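Long-range contacts in Dye-decolorizing peroxidase tfu_3078 (Thermobifida fusca, PDB 5FW4), which uses heme b and hydrogen peroxide to oxidise many compounds, reacting most readily with anthraquinone dyes, although its physiological substrate is unknown: residues 284-289 with 367-372; 279-284 with 359-364; 256-261 with 351-356. All blocks are in the same frame, centred on the assembly; numbering follows the deposited sequence.

Interaction 1: residues 284-289 with 367-372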
# COMPACT_ATOMS: atom_id res chain seq x y z
N MET A 284 14.36 3.80 5.51
CA MET A 284 14.60 4.01 6.98
C MET A 284 15.16 2.75 7.61
O MET A 284 14.64 1.65 7.43
CB MET A 284 13.31 4.41 7.66
CG MET A 284 12.83 5.78 7.28
SD MET A 284 11.28 6.12 7.96
CE MET A 284 11.05 7.82 7.73
N LEU A 285 16.24 2.87 8.40
CA LEU A 285 16.79 1.71 9.12
C LEU A 285 16.05 1.56 10.44
O LEU A 285 16.54 1.98 11.52
CB LEU A 285 18.32 1.87 9.38
CG LEU A 285 19.27 1.39 8.26
CD1 LEU A 285 18.92 2.03 6.92
CD2 LEU A 285 20.76 1.58 8.59
N LEU A 286 14.87 0.98 10.38
CA LEU A 286 13.96 1.08 11.51
C LEU A 286 14.39 0.21 12.67
O LEU A 286 14.17 0.57 13.84
CB LEU A 286 12.52 0.77 11.09
CG LEU A 286 11.90 1.79 10.16
CD1 LEU A 286 10.54 1.28 9.65
CD2 LEU A 286 11.72 3.19 10.78
N THR A 287 14.99 -0.93 12.36
CA THR A 287 15.46 -1.82 13.39
C THR A 287 16.53 -1.11 14.23
O THR A 287 16.50 -1.18 15.44
CB THR A 287 16.02 -3.11 12.79
OG1 THR A 287 15.01 -3.68 11.93
CG2 THR A 287 16.40 -4.07 13.86
N GLU A 288 17.46 -0.45 13.58
CA GLU A 288 18.49 0.31 14.29
C GLU A 288 17.91 1.54 15.01
O GLU A 288 18.27 1.82 16.16
CB GLU A 288 19.57 0.73 13.30
CG GLU A 288 20.41 -0.42 12.75
CD GLU A 288 21.30 -1.07 13.82
OE1 GLU A 288 21.73 -0.35 14.74
OE2 GLU A 288 21.56 -2.29 13.72
N TRP A 289 17.03 2.27 14.33
CA TRP A 289 16.29 3.38 14.91
C TRP A 289 15.55 2.96 16.17
O TRP A 289 15.51 3.72 17.12
CB TRP A 289 15.28 3.95 13.90
CG TRP A 289 14.45 5.08 14.38
CD1 TRP A 289 13.15 5.02 14.75
CD2 TRP A 289 14.85 6.45 14.55
NE1 TRP A 289 12.70 6.25 15.09
CE2 TRP A 289 13.73 7.15 15.01
CE3 TRP A 289 16.05 7.16 14.34
CZ2 TRP A 289 13.75 8.52 15.25
CZ3 TRP A 289 16.05 8.51 14.53
CH2 TRP A 289 14.92 9.17 14.99
N GLY A 367 16.71 -9.99 4.55
CA GLY A 367 15.92 -9.52 5.71
C GLY A 367 15.87 -8.00 5.98
O GLY A 367 15.36 -7.56 7.00
N VAL A 368 16.40 -7.21 5.06
CA VAL A 368 16.34 -5.78 5.15
C VAL A 368 14.89 -5.28 5.04
O VAL A 368 14.11 -5.68 4.13
CB VAL A 368 17.29 -5.13 4.11
CG1 VAL A 368 17.19 -3.62 4.13
CG2 VAL A 368 18.74 -5.57 4.32
N ARG A 369 14.53 -4.38 5.95
CA ARG A 369 13.21 -3.76 5.97
C ARG A 369 13.13 -2.77 4.83
O ARG A 369 13.91 -1.82 4.78
CB ARG A 369 12.95 -3.06 7.33
CG ARG A 369 11.54 -2.51 7.47
CD ARG A 369 10.53 -3.63 7.66
NE ARG A 369 9.26 -3.12 8.17
CZ ARG A 369 8.15 -2.92 7.48
NH1 ARG A 369 8.07 -3.25 6.18
NH2 ARG A 369 7.09 -2.43 8.11
N ASP A 370 12.24 -3.02 3.85
CA ASP A 370 12.05 -2.11 2.75
C ASP A 370 10.87 -1.16 3.06
O ASP A 370 9.72 -1.34 2.55
CB ASP A 370 11.75 -2.92 1.48
CG ASP A 370 11.85 -2.12 0.23
OD1 ASP A 370 12.21 -0.92 0.24
OD2 ASP A 370 11.50 -2.74 -0.82
N ALA A 371 11.15 -0.13 3.86
CA ALA A 371 10.19 0.89 4.26
C ALA A 371 10.90 2.21 4.50
O ALA A 371 12.12 2.24 4.65
CB ALA A 371 9.37 0.46 5.46
N GLY A 372 10.14 3.28 4.50
CA GLY A 372 10.68 4.55 4.32
C GLY A 372 9.83 5.73 4.10
O GLY A 372 8.69 5.77 4.44
O HOH W 1 15.59 -0.69 6.38
O HOH W 2 15.03 -5.68 9.27
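Where strand 275-284 ends, its antiparallel pairing with strand 369-379 reaches the last bond between these segments: M284 N donates to A371 O over 2.9 Å, nearly straight at 171° and in the carbonyl plane. On the carbonyl side of the same residue the chains have parted: M284 O and R369 O are both acceptors, and a water donates a hydrogen bond to each, 2.7 Å to M284 O and 2.6 Å to R369 O. This inner strand of the ferredoxin-like sheet in the DyP C-terminal half gives way to helix 286-291, with L285 centring an inverse gamma turn and holding the N-cap position. G372 suits its place because a CB there would lie about 3.7 Å from M284 N, and a side chain would probably crowd the M284 backbone. The M284 side chain runs alongside, its CG 3.9 Å and its SD 4.0 Å from G372 CA. With CG beside the backbone N (chi1 -69°) and the chain extended beyond, the thioether passes G372 and reaches the heme. L286 CD1 meets A371 CB at 4.4 Å. That methyl lies over one face of the R369 guanidinium, near its rim, and R369 forms salt bridges to D360 and to E201 of the second subunit.

Interaction 2: residues 279-284 with 359-364. With HEM (protoporphyrin IX containing Fe), chain C.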
# COMPACT_ATOMS: atom_id res chain seq x y z
N VAL A 279 12.10 14.07 -6.13
CA VAL A 279 11.62 12.90 -5.41
C VAL A 279 12.79 12.03 -5.01
O VAL A 279 13.70 11.77 -5.81
CB VAL A 279 10.53 12.10 -6.17
CG1 VAL A 279 10.93 11.82 -7.58
CG2 VAL A 279 10.20 10.80 -5.46
N ARG A 280 12.76 11.59 -3.76
CA ARG A 280 13.77 10.68 -3.28
C ARG A 280 13.08 9.53 -2.55
O ARG A 280 12.19 9.76 -1.71
CB ARG A 280 14.75 11.43 -2.34
CG ARG A 280 15.41 12.67 -2.93
CD ARG A 280 16.55 12.34 -3.90
NE ARG A 280 17.79 12.04 -3.16
CZ ARG A 280 19.02 12.07 -3.65
NH1 ARG A 280 19.26 12.37 -4.91
NH2 ARG A 280 20.04 11.81 -2.83
N ARG A 281 13.45 8.31 -2.89
CA ARG A 281 13.01 7.15 -2.15
C ARG A 281 14.06 6.95 -1.05
O ARG A 281 15.18 6.63 -1.34
CB ARG A 281 12.96 5.92 -3.03
CG ARG A 281 12.43 4.69 -2.32
CD ARG A 281 12.61 3.50 -3.20
NE ARG A 281 12.27 2.23 -2.57
CZ ARG A 281 11.60 1.25 -3.15
NH1 ARG A 281 11.14 1.40 -4.38
NH2 ARG A 281 11.36 0.13 -2.49
N ILE A 282 13.65 7.15 0.18
CA ILE A 282 14.63 7.09 1.33
C ILE A 282 14.25 5.98 2.27
O ILE A 282 13.25 6.07 2.97
CB ILE A 282 14.61 8.36 2.12
CG1 ILE A 282 14.63 9.58 1.24
CG2 ILE A 282 15.80 8.38 3.10
CD1 ILE A 282 15.82 9.64 0.41
N ARG A 283 15.04 4.93 2.27
CA ARG A 283 14.82 3.79 3.12
C ARG A 283 15.20 4.20 4.56
O ARG A 283 16.18 4.88 4.73
CB ARG A 283 15.68 2.63 2.67
CG ARG A 283 15.45 1.34 3.48
CD ARG A 283 16.16 0.10 2.98
NE ARG A 283 17.61 0.20 2.79
CZ ARG A 283 18.54 -0.07 3.70
NH1 ARG A 283 18.21 -0.51 4.91
NH2 ARG A 283 19.82 0.03 3.35
N MET A 284 14.36 3.80 5.51
CA MET A 284 14.60 4.01 6.98
C MET A 284 15.16 2.75 7.61
O MET A 284 14.64 1.65 7.43
CB MET A 284 13.31 4.41 7.66
CG MET A 284 12.83 5.78 7.28
SD MET A 284 11.28 6.12 7.96
CE MET A 284 11.05 7.82 7.73
N TYR A 359 6.20 4.83 2.94
CA TYR A 359 6.10 3.60 2.14
C TYR A 359 6.49 2.43 2.96
O TYR A 359 7.37 2.54 3.89
CB TYR A 359 6.91 3.66 0.84
CG TYR A 359 8.41 3.57 0.92
CD1 TYR A 359 9.06 2.36 0.88
CD2 TYR A 359 9.19 4.72 0.99
CE1 TYR A 359 10.44 2.27 0.88
CE2 TYR A 359 10.57 4.66 1.03
CZ TYR A 359 11.20 3.43 1.00
OH TYR A 359 12.58 3.35 1.05
N ASP A 360 5.78 1.35 2.71
CA ASP A 360 5.98 0.05 3.32
C ASP A 360 5.92 -0.99 2.24
O ASP A 360 4.85 -1.27 1.64
CB ASP A 360 4.96 -0.19 4.42
CG ASP A 360 5.22 -1.48 5.23
OD1 ASP A 360 5.93 -2.41 4.75
OD2 ASP A 360 4.63 -1.61 6.34
N GLN A 361 7.10 -1.53 1.94
CA GLN A 361 7.28 -2.54 0.93
C GLN A 361 7.77 -3.84 1.55
O GLN A 361 8.48 -4.63 0.92
CB GLN A 361 8.19 -2.01 -0.20
CG GLN A 361 7.56 -0.86 -0.98
CD GLN A 361 6.38 -1.29 -1.86
OE1 GLN A 361 5.28 -0.76 -1.76
NE2 GLN A 361 6.61 -2.25 -2.68
N GLY A 362 7.41 -4.05 2.81
CA GLY A 362 7.78 -5.30 3.49
C GLY A 362 9.31 -5.47 3.70
O GLY A 362 9.98 -4.62 4.32
N TRP A 363 9.84 -6.60 3.24
CA TRP A 363 11.24 -6.97 3.50
C TRP A 363 11.89 -7.39 2.18
O TRP A 363 11.22 -7.88 1.26
CB TRP A 363 11.36 -8.08 4.56
CG TRP A 363 11.00 -7.62 5.90
CD1 TRP A 363 11.88 -7.25 6.91
CD2 TRP A 363 9.67 -7.44 6.42
NE1 TRP A 363 11.15 -6.83 8.02
CE2 TRP A 363 9.80 -6.91 7.73
CE3 TRP A 363 8.38 -7.64 5.90
CZ2 TRP A 363 8.69 -6.61 8.54
CZ3 TRP A 363 7.27 -7.33 6.71
CH2 TRP A 363 7.45 -6.83 8.02
N ARG A 364 13.18 -7.17 2.10
CA ARG A 364 13.95 -7.40 0.89
C ARG A 364 14.94 -8.55 1.18
O ARG A 364 14.82 -9.20 2.22
CB ARG A 364 14.56 -6.03 0.49
CG ARG A 364 16.05 -5.97 0.32
CD ARG A 364 16.67 -4.60 0.48
NE ARG A 364 15.93 -3.57 -0.18
CZ ARG A 364 16.34 -2.32 -0.29
NH1 ARG A 364 17.52 -1.97 0.17
NH2 ARG A 364 15.56 -1.43 -0.89
CHA HEM C . 12.45 19.02 8.78
CHB HEM C . 12.39 14.18 8.93
CHC HEM C . 14.89 14.10 4.79
CHD HEM C . 14.71 18.93 4.50
C1A HEM C . 12.22 17.72 9.15
C2A HEM C . 11.58 17.36 10.35
C3A HEM C . 11.59 16.01 10.40
C4A HEM C . 12.21 15.53 9.25
CMA HEM C . 10.99 15.15 11.45
CAA HEM C . 11.04 18.30 11.40
CBA HEM C . 9.58 18.66 11.20
CGA HEM C . 9.40 19.58 10.03
O1A HEM C . 8.88 19.11 8.98
O2A HEM C . 9.74 20.79 10.12
C1B HEM C . 13.09 13.75 7.78
C2B HEM C . 13.30 12.39 7.47
C3B HEM C . 14.01 12.34 6.30
C4B HEM C . 14.20 13.74 5.91
CMB HEM C . 12.82 11.23 8.29
CAB HEM C . 14.45 11.20 5.48
CBB HEM C . 14.05 9.95 5.67
C1C HEM C . 15.06 15.39 4.34
C2C HEM C . 15.70 15.73 3.17
C3C HEM C . 15.63 17.11 3.08
C4C HEM C . 14.95 17.60 4.23
CMC HEM C . 16.30 14.70 2.24
CAC HEM C . 16.16 18.08 2.13
CBC HEM C . 17.15 17.80 1.34
C1D HEM C . 14.05 19.29 5.69
C2D HEM C . 13.82 20.71 6.01
C3D HEM C . 13.20 20.73 7.21
C4D HEM C . 13.08 19.33 7.61
CMD HEM C . 14.16 21.93 5.17
CAD HEM C . 12.73 21.97 7.95
CBD HEM C . 13.92 22.57 8.69
CGD HEM C . 13.54 23.89 9.33
O1D HEM C . 13.48 24.95 8.68
O2D HEM C . 13.25 23.90 10.55
NA HEM C . 12.62 16.58 8.48
NB HEM C . 13.63 14.51 6.83
NC HEM C . 14.65 16.52 4.98
ND HEM C . 13.59 18.47 6.67
FE HEM C . 13.66 16.58 6.79
O HOH W 3 13.58 1.54 -0.39
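One water is gripped by two donors, R281 NE at 2.6 Å and Y359 OH at 2.5 Å, so it ties strand 279-284 to the phenol of strand 359-363. It lies at the edge of the R281 guanidinium, in its plane. An extended arm brings NE there: CG is anti to the backbone N (chi1 -177°), and the chain runs straight from CG to NE. It crosses the tyrosine at about a right angle, with guanidinium and ring planes 69° apart. Tyrosine suits this place because it spans the gap: Y359 OH reaches the far backbone, 3.1 Å from R283 CA, while R281 CG lies 3.6 Å from Y359 OH. D370 and W179 take up the outer end of R281, by a salt bridge and a cation-pi contact. Further along, R283 bends at chi3 and lays CD over one face of the R364 guanidinium, 3.7 Å from R364 NH1. Both arginines form salt bridges to E407, which probably offsets their like charges. I282 points the other way, its CG2 3.5 Å from the heme vinyl atom CBB. In strand 353-363, D360 OD1 accepts from G362 N at 2.9 Å in an Asx turn, and Q361 and G362 form a classic bulge opposite D370. The two strands are not neighbours: their axes cross at 62°, 9.2 Å apart, and strand 369-379 lies between them in the sheet, while L217 of strand 211-220, from the other sheet, packs on R281, Y359 and Q361.

Interaction 3: residues 256-261 with 351-356. With HEM (protoporphyrin IX containing Fe), chain C.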
# COMPACT_ATOMS: atom_id res chain seq x y z
N ARG A 256 6.09 31.89 -3.29
CA ARG A 256 7.47 32.25 -3.58
C ARG A 256 8.39 31.02 -3.51
O ARG A 256 9.30 30.89 -4.32
CB ARG A 256 7.98 33.32 -2.60
CG ARG A 256 7.44 34.74 -2.82
CD ARG A 256 7.17 35.46 -1.49
NE ARG A 256 7.61 36.86 -1.46
CZ ARG A 256 8.72 37.30 -0.86
NH1 ARG A 256 9.53 36.47 -0.22
NH2 ARG A 256 9.02 38.60 -0.88
N THR A 257 8.15 30.13 -2.56
CA THR A 257 9.00 28.95 -2.40
C THR A 257 8.82 27.96 -3.57
O THR A 257 9.77 27.32 -4.02
CB THR A 257 8.69 28.26 -1.06
OG1 THR A 257 9.01 29.15 0.02
CG2 THR A 257 9.50 27.01 -0.91
N ILE A 258 7.61 27.90 -4.09
CA ILE A 258 7.18 26.85 -5.00
C ILE A 258 7.39 27.17 -6.47
O ILE A 258 7.61 26.27 -7.30
CB ILE A 258 5.68 26.58 -4.72
CG1 ILE A 258 5.56 25.28 -3.98
CG2 ILE A 258 4.78 26.56 -5.95
CD1 ILE A 258 6.23 25.34 -2.66
N THR A 259 7.33 28.45 -6.78
CA THR A 259 7.03 28.91 -8.13
C THR A 259 8.30 29.28 -8.89
O THR A 259 9.12 30.04 -8.39
CB THR A 259 6.07 30.11 -8.05
OG1 THR A 259 4.96 29.77 -7.21
CG2 THR A 259 5.53 30.51 -9.42
N ALA A 260 8.45 28.74 -10.09
CA ALA A 260 9.58 29.10 -10.93
C ALA A 260 9.45 30.55 -11.34
O ALA A 260 8.40 30.96 -11.85
CB ALA A 260 9.65 28.21 -12.16
N ARG A 261 10.49 31.34 -11.09
CA ARG A 261 10.58 32.73 -11.53
C ARG A 261 10.68 32.80 -13.05
O ARG A 261 11.13 31.86 -13.67
CB ARG A 261 11.82 33.40 -10.92
CG ARG A 261 11.79 33.62 -9.40
CD ARG A 261 10.64 34.50 -8.94
NE ARG A 261 10.66 35.84 -9.52
CZ ARG A 261 9.78 36.80 -9.24
NH1 ARG A 261 8.78 36.58 -8.39
NH2 ARG A 261 9.91 38.00 -9.79
N ARG A 351 14.99 27.12 0.64
CA ARG A 351 13.71 26.76 1.21
C ARG A 351 12.96 25.86 0.20
O ARG A 351 13.19 25.95 -0.99
CB ARG A 351 12.93 28.04 1.50
CG ARG A 351 11.75 27.92 2.46
CD ARG A 351 11.06 29.28 2.63
NE ARG A 351 12.02 30.27 3.13
CZ ARG A 351 12.33 30.46 4.42
NH1 ARG A 351 11.75 29.74 5.36
NH2 ARG A 351 13.23 31.37 4.77
N MET A 352 12.15 24.95 0.72
CA MET A 352 11.37 24.05 -0.13
C MET A 352 10.09 23.73 0.59
O MET A 352 9.96 24.00 1.78
CB MET A 352 12.17 22.78 -0.46
CG MET A 352 12.30 21.78 0.70
SD MET A 352 13.73 20.72 0.55
CE MET A 352 15.04 21.85 1.09
N PHE A 353 9.14 23.16 -0.13
CA PHE A 353 7.88 22.68 0.41
C PHE A 353 7.92 21.16 0.31
O PHE A 353 8.01 20.61 -0.77
CB PHE A 353 6.71 23.25 -0.41
CG PHE A 353 5.36 22.68 -0.07
CD1 PHE A 353 4.85 22.74 1.21
CD2 PHE A 353 4.59 22.06 -1.06
CE1 PHE A 353 3.60 22.22 1.51
CE2 PHE A 353 3.35 21.53 -0.76
CZ PHE A 353 2.86 21.60 0.52
N ARG A 354 7.84 20.49 1.45
CA ARG A 354 7.96 19.06 1.53
C ARG A 354 6.58 18.46 1.64
O ARG A 354 5.79 18.86 2.50
CB ARG A 354 8.83 18.69 2.75
CG ARG A 354 10.30 18.95 2.45
CD ARG A 354 11.16 19.30 3.68
NE ARG A 354 10.45 19.69 4.89
CZ ARG A 354 10.11 20.91 5.29
NH1 ARG A 354 10.38 22.07 4.58
NH2 ARG A 354 9.47 20.99 6.46
N ARG A 355 6.28 17.53 0.74
CA ARG A 355 4.99 16.87 0.69
C ARG A 355 5.20 15.38 0.39
O ARG A 355 4.86 14.83 -0.72
CB ARG A 355 4.14 17.54 -0.39
CG ARG A 355 2.71 17.09 -0.49
CD ARG A 355 2.01 17.88 -1.59
NE ARG A 355 0.61 17.50 -1.77
CZ ARG A 355 0.17 16.45 -2.48
NH1 ARG A 355 0.99 15.56 -3.04
NH2 ARG A 355 -1.14 16.24 -2.58
N GLY A 356 5.72 14.71 1.39
CA GLY A 356 6.14 13.34 1.29
C GLY A 356 5.17 12.38 1.93
O GLY A 356 4.30 12.78 2.70
CHA HEM C . 12.45 19.02 8.78
CHB HEM C . 12.39 14.18 8.93
CHC HEM C . 14.89 14.10 4.79
CHD HEM C . 14.71 18.93 4.50
C1A HEM C . 12.22 17.72 9.15
C2A HEM C . 11.58 17.36 10.35
C3A HEM C . 11.59 16.01 10.40
C4A HEM C . 12.21 15.53 9.25
CMA HEM C . 10.99 15.15 11.45
CAA HEM C . 11.04 18.30 11.40
CBA HEM C . 9.58 18.66 11.20
CGA HEM C . 9.40 19.58 10.03
O1A HEM C . 8.88 19.11 8.98
O2A HEM C . 9.74 20.79 10.12
C1B HEM C . 13.09 13.75 7.78
C2B HEM C . 13.30 12.39 7.47
C3B HEM C . 14.01 12.34 6.30
C4B HEM C . 14.20 13.74 5.91
CMB HEM C . 12.82 11.23 8.29
CAB HEM C . 14.45 11.20 5.48
CBB HEM C . 14.05 9.95 5.67
C1C HEM C . 15.06 15.39 4.34
C2C HEM C . 15.70 15.73 3.17
C3C HEM C . 15.63 17.11 3.08
C4C HEM C . 14.95 17.60 4.23
CMC HEM C . 16.30 14.70 2.24
CAC HEM C . 16.16 18.08 2.13
CBC HEM C . 17.15 17.80 1.34
C1D HEM C . 14.05 19.29 5.69
C2D HEM C . 13.82 20.71 6.01
C3D HEM C . 13.20 20.73 7.21
C4D HEM C . 13.08 19.33 7.61
CMD HEM C . 14.16 21.93 5.17
CAD HEM C . 12.73 21.97 7.95
CBD HEM C . 13.92 22.57 8.69
CGD HEM C . 13.54 23.89 9.33
O1D HEM C . 13.48 24.95 8.68
O2D HEM C . 13.25 23.90 10.55
NA HEM C . 12.62 16.58 8.48
NB HEM C . 13.63 14.51 6.83
NC HEM C . 14.65 16.52 4.98
ND HEM C . 13.59 18.47 6.67
FE HEM C . 13.66 16.58 6.79
O HOH W 4 12.39 27.75 -3.04
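The last turn of helix 252-258 lies against the residues that lead into strand 353-363, with T257 CA 5.9 Å from M352 CA, and the backbones join through a water that donates to T257 O and R351 O, each at 2.8 Å. T257 does most of the touching. T257 CG2, anti to the backbone N, rests 3.6 Å from M352 CA, while T257 OG1 lies 3.3 Å from R351 CD and bonds to L253 O within the helix. A threonine serves here because one branch packs and the other satisfies itself on a helical carbonyl. I258 packs on F353, though their modelled spacing is doubtful, and the F353 ring meets F254 edge-to-face. On the heme side, M352 SD sits 3.9 Å from the heme vinyl atom CAC. R354, bent at chi3 (-16°), sets its guanidinium beside the porphyrin, the heme atom C3D 3.6 Å above the plane and over its centre. At its edge, R354 NH2 donates in plane to the heme propionate oxygen O1A at 3.2 Å. R354 also lines the pocket of the bound oxygen molecule, with D242, L373 and F375, consistent with the distal arginine of DyP peroxidases. Cutting R354 back to an alanine would probably leave the propionate without this donor and the pyrrole face without its covering guanidinium. In strand 369-379, W378 bonds to F353 through the backbone and packs on I258, A377 and Q379 touch M352, and F375 lies against R354.

The segments come in the order 256-261, 279-284, 284-289, 351-356, 359-364, 367-372, so each contact joins an early piece to a late one and the three cross along the chain. All belong to the C-terminal half of the DyP fold and reach its four-stranded antiparallel sheet. Interactions 1 and 2 have centres about 8 Å apart, share M284 and touch directly, for instance through the R369-D360 salt bridge; both also meet the second subunit. Interaction 3 lies about 23 Å from interaction 2 and 29 Å from interaction 1, centre to centre, at the other end of strand 353-363. Together they line the heme pocket: I282 and M284 meet substituents of pyrrole B, M352 a vinyl of pyrrole C, and R354 the face of pyrrole D.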